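Local coordinates for protein actinorhodin polyketide putative beta-ketoacyl synthase 2 (Streptomyces coelicolor A3, PDB 1TQY) that probably acts as the chain length factor partnering a beta-ketoacyl synthase in assembling the polyketide chain of the antibiotic actinorhodin, at residues B[204-214]-B[229-237]. Residues are numbered along the deposited sequence; the frame is centred on the assembly and turned at random.
Sequences WVSQIASGRIS and RAAGYVPGE
A single parallel-type backbone bridge between Ile213 and Tyr233 joins the turn after helix 201-208 to the loop leading into strand 238-246, within the N-terminal half of the thiolase-like ketosynthase fold. Tyr233 N gives its hydrogen to Arg212 O (2.9 Å), and Ser214 N returns a nearly straight bond to Tyr233 O (2.9 Å, 170° at the hydrogen), approaching from above the carbonyl plane. Arg212 O also lies 3.1 Å from Gly232 CA, so the backbones meet closely at this glycine. With chi1 at 74°, CG of Tyr233 sits between its own backbone N and carbonyl carbon, which folds the ring back over the bridge; Ile213 CG1 packs over one face, 4.3 Å from the ring centroid, in a CH-pi contact. Ile213 CD1 continues to Pro235 CG (3.6 Å). The proline ring fits between this methyl, the far rim of the Trp204 indole (CZ3 to CG 3.8 Å) and the amide oxygen of Gln207, whose OE1 is 3.2 Å from Pro235 CB. That oxygen and the Tyr233 hydroxyl both hydrogen-bond Tyr342 OH, tying the two segments through a third residue. Ser210 OG, bonded to Gln207 O, accepts from Arg212 N in an ST turn that shapes the exit from the helix. Beyond the bridge, Arg212 touches Leu312 of helix 310-324, Trp204 NE1 bonds Ala53 O, and the outer side of helix 201-208 packs through Val205 against the partner protein chain.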
loop_
_atom_site.group_PDB
_atom_site.type_symbol
_atom_site.label_atom_id
_atom_site.label_comp_id
_atom_site.label_asym_id
_atom_site.label_seq_id
_atom_site.Cartn_x
_atom_site.Cartn_y
_atom_site.Cartn_z
ATOM N N TRP B 204 1.184 -20.990 1.229
ATOM C CA TRP B 204 0.297 -21.916 0.528
ATOM C C TRP B 204 -0.989 -22.196 1.314
ATOM O O TRP B 204 -2.109 -22.087 0.791
ATOM C CB TRP B 204 1.029 -23.236 0.280
ATOM C CG TRP B 204 0.282 -24.155 -0.642
ATOM C CD1 TRP B 204 -0.272 -25.364 -0.332
ATOM C CD2 TRP B 204 -0.037 -23.901 -2.015
ATOM N NE1 TRP B 204 -0.925 -25.880 -1.431
ATOM C CE2 TRP B 204 -0.795 -25.003 -2.478
ATOM C CE3 TRP B 204 0.243 -22.849 -2.901
ATOM C CZ2 TRP B 204 -1.280 -25.084 -3.785
ATOM C CZ3 TRP B 204 -0.241 -22.933 -4.205
ATOM C CH2 TRP B 204 -0.996 -24.047 -4.630
ATOM N N VAL B 205 -0.803 -22.560 2.574
ATOM C CA VAL B 205 -1.887 -22.871 3.482
ATOM C C VAL B 205 -2.752 -21.619 3.673
ATOM O O VAL B 205 -3.974 -21.707 3.782
ATOM C CB VAL B 205 -1.242 -23.434 4.815
ATOM C CG1 VAL B 205 -1.646 -22.641 6.034
ATOM C CG2 VAL B 205 -1.556 -24.899 4.956
ATOM N N SER B 206 -2.106 -20.454 3.675
ATOM C CA SER B 206 -2.798 -19.176 3.833
ATOM C C SER B 206 -3.739 -18.954 2.640
ATOM O O SER B 206 -4.896 -18.561 2.808
ATOM C CB SER B 206 -1.772 -18.033 3.932
ATOM O OG SER B 206 -1.071 -18.087 5.179
ATOM N N GLN B 207 -3.244 -19.233 1.435
ATOM C CA GLN B 207 -4.045 -19.075 0.229
ATOM C C GLN B 207 -5.199 -20.062 0.256
ATOM O O GLN B 207 -6.327 -19.732 -0.125
ATOM C CB GLN B 207 -3.165 -19.273 -1.018
ATOM C CG GLN B 207 -2.090 -18.195 -1.151
ATOM C CD GLN B 207 -1.165 -18.380 -2.345
ATOM O OE1 GLN B 207 -1.545 -18.168 -3.495
ATOM N NE2 GLN B 207 0.066 -18.787 -2.065
ATOM N N ILE B 208 -4.929 -21.272 0.728
ATOM C CA ILE B 208 -5.993 -22.267 0.814
ATOM C C ILE B 208 -7.106 -21.755 1.737
ATOM O O ILE B 208 -8.276 -22.072 1.532
ATOM C CB ILE B 208 -5.470 -23.623 1.334
ATOM C CG1 ILE B 208 -4.596 -24.286 0.253
ATOM C CG2 ILE B 208 -6.645 -24.544 1.668
ATOM C CD1 ILE B 208 -4.208 -25.715 0.589
ATOM N N ALA B 209 -6.738 -20.972 2.755
ATOM C CA ALA B 209 -7.730 -20.426 3.681
ATOM C C ALA B 209 -8.699 -19.484 2.964
ATOM O O ALA B 209 -9.751 -19.146 3.499
ATOM C CB ALA B 209 -7.043 -19.679 4.842
ATOM N N SER B 210 -8.344 -19.045 1.760
ATOM C CA SER B 210 -9.229 -18.161 1.001
ATOM C C SER B 210 -10.549 -18.866 0.786
ATOM O O SER B 210 -11.603 -18.239 0.703
ATOM C CB SER B 210 -8.644 -17.859 -0.370
ATOM O OG SER B 210 -8.573 -19.042 -1.151
ATOM N N GLY B 211 -10.473 -20.187 0.676
ATOM C CA GLY B 211 -11.655 -20.992 0.440
ATOM C C GLY B 211 -11.975 -20.975 -1.041
ATOM O O GLY B 211 -13.006 -21.484 -1.464
ATOM N N ARG B 212 -11.072 -20.423 -1.844
ATOM C CA ARG B 212 -11.327 -20.330 -3.281
ATOM C C ARG B 212 -10.306 -20.986 -4.200
ATOM O O ARG B 212 -10.348 -20.821 -5.421
ATOM C CB ARG B 212 -11.492 -18.854 -3.651
ATOM C CG ARG B 212 -12.780 -18.237 -3.100
ATOM C CD ARG B 212 -12.815 -16.715 -3.231
ATOM N NE ARG B 212 -14.082 -16.143 -2.739
ATOM C CZ ARG B 212 -14.324 -14.837 -2.618
ATOM N NH1 ARG B 212 -13.394 -13.948 -2.951
ATOM N NH2 ARG B 212 -15.492 -14.423 -2.160
ATOM N N ILE B 213 -9.403 -21.757 -3.616
ATOM C CA ILE B 213 -8.367 -22.405 -4.401
ATOM C C ILE B 213 -8.760 -23.787 -4.916
ATOM O O ILE B 213 -9.266 -24.619 -4.168
ATOM C CB ILE B 213 -7.091 -22.457 -3.574
ATOM C CG1 ILE B 213 -6.614 -21.009 -3.382
ATOM C CG2 ILE B 213 -6.023 -23.286 -4.253
ATOM C CD1 ILE B 213 -5.274 -20.892 -2.763
ATOM N N SER B 214 -8.542 -24.014 -6.208
ATOM C CA SER B 214 -8.875 -25.289 -6.819
ATOM C C SER B 214 -8.096 -26.446 -6.226
ATOM O O SER B 214 -6.891 -26.342 -5.984
ATOM C CB SER B 214 -8.622 -25.252 -8.326
ATOM O OG SER B 214 -8.719 -26.557 -8.866
ATOM N N ARG B 229 -17.650 -26.074 -15.157
ATOM C CA ARG B 229 -16.903 -26.895 -14.207
ATOM C C ARG B 229 -15.978 -26.063 -13.290
ATOM O O ARG B 229 -15.170 -26.623 -12.552
ATOM C CB ARG B 229 -16.073 -27.959 -14.943
ATOM C CG ARG B 229 -16.884 -29.013 -15.712
ATOM C CD ARG B 229 -17.806 -29.827 -14.797
ATOM N NE ARG B 229 -18.572 -30.836 -15.532
ATOM C CZ ARG B 229 -18.046 -31.918 -16.104
ATOM N NH1 ARG B 229 -16.740 -32.138 -16.024
ATOM N NH2 ARG B 229 -18.823 -32.780 -16.756
ATOM N N ALA B 230 -16.089 -24.735 -13.342
ATOM C CA ALA B 230 -15.264 -23.868 -12.498
ATOM C C ALA B 230 -15.293 -24.382 -11.064
ATOM O O ALA B 230 -16.365 -24.631 -10.515
ATOM C CB ALA B 230 -15.789 -22.435 -12.538
ATOM N N ALA B 231 -14.126 -24.541 -10.452
ATOM C CA ALA B 231 -14.070 -25.028 -9.085
ATOM C C ALA B 231 -12.949 -24.384 -8.276
ATOM O O ALA B 231 -12.333 -25.033 -7.436
ATOM C CB ALA B 231 -13.913 -26.550 -9.082
ATOM N N GLY B 232 -12.696 -23.103 -8.522
ATOM C CA GLY B 232 -11.651 -22.411 -7.792
ATOM C C GLY B 232 -10.531 -21.955 -8.703
ATOM O O GLY B 232 -10.393 -22.460 -9.814
ATOM N N TYR B 233 -9.725 -21.002 -8.246
ATOM C CA TYR B 233 -8.632 -20.520 -9.068
ATOM C C TYR B 233 -7.342 -21.215 -8.666
ATOM O O TYR B 233 -7.243 -21.778 -7.572
ATOM C CB TYR B 233 -8.485 -18.994 -8.928
ATOM C CG TYR B 233 -7.888 -18.518 -7.618
ATOM C CD1 TYR B 233 -6.504 -18.379 -7.465
ATOM C CD2 TYR B 233 -8.713 -18.189 -6.536
ATOM C CE1 TYR B 233 -5.958 -17.917 -6.265
ATOM C CE2 TYR B 233 -8.178 -17.731 -5.335
ATOM C CZ TYR B 233 -6.799 -17.594 -5.205
ATOM O OH TYR B 233 -6.270 -17.119 -4.027
ATOM N N VAL B 234 -6.370 -21.204 -9.571
ATOM C CA VAL B 234 -5.062 -21.785 -9.295
ATOM C C VAL B 234 -4.124 -20.605 -9.008
ATOM O O VAL B 234 -4.066 -19.664 -9.792
ATOM C CB VAL B 234 -4.524 -22.588 -10.516
ATOM C CG1 VAL B 234 -3.071 -22.994 -10.264
ATOM C CG2 VAL B 234 -5.376 -23.861 -10.725
ATOM N N PRO B 235 -3.413 -20.623 -7.868
ATOM C CA PRO B 235 -2.482 -19.538 -7.508
ATOM C C PRO B 235 -1.284 -19.566 -8.459
ATOM O O PRO B 235 -0.965 -20.607 -9.037
ATOM C CB PRO B 235 -2.029 -19.910 -6.098
ATOM C CG PRO B 235 -3.076 -20.852 -5.611
ATOM C CD PRO B 235 -3.461 -21.643 -6.810
ATOM N N GLY B 236 -0.610 -18.434 -8.607
ATOM C CA GLY B 236 0.569 -18.384 -9.456
ATOM C C GLY B 236 1.546 -17.389 -8.858
ATOM O O GLY B 236 1.203 -16.712 -7.893
ATOM N N GLU B 237 2.760 -17.306 -9.394
ATOM C CA GLU B 237 3.744 -16.341 -8.899
ATOM C C GLU B 237 4.214 -15.575 -10.117
ATOM O O GLU B 237 4.252 -16.122 -11.219
ATOM C CB GLU B 237 4.939 -17.041 -8.231
ATOM C CG GLU B 237 5.894 -17.714 -9.207
ATOM C CD GLU B 237 7.089 -18.396 -8.520
ATOM O OE1 GLU B 237 7.430 -18.029 -7.370
ATOM O OE2 GLU B 237 7.700 -19.289 -9.149
#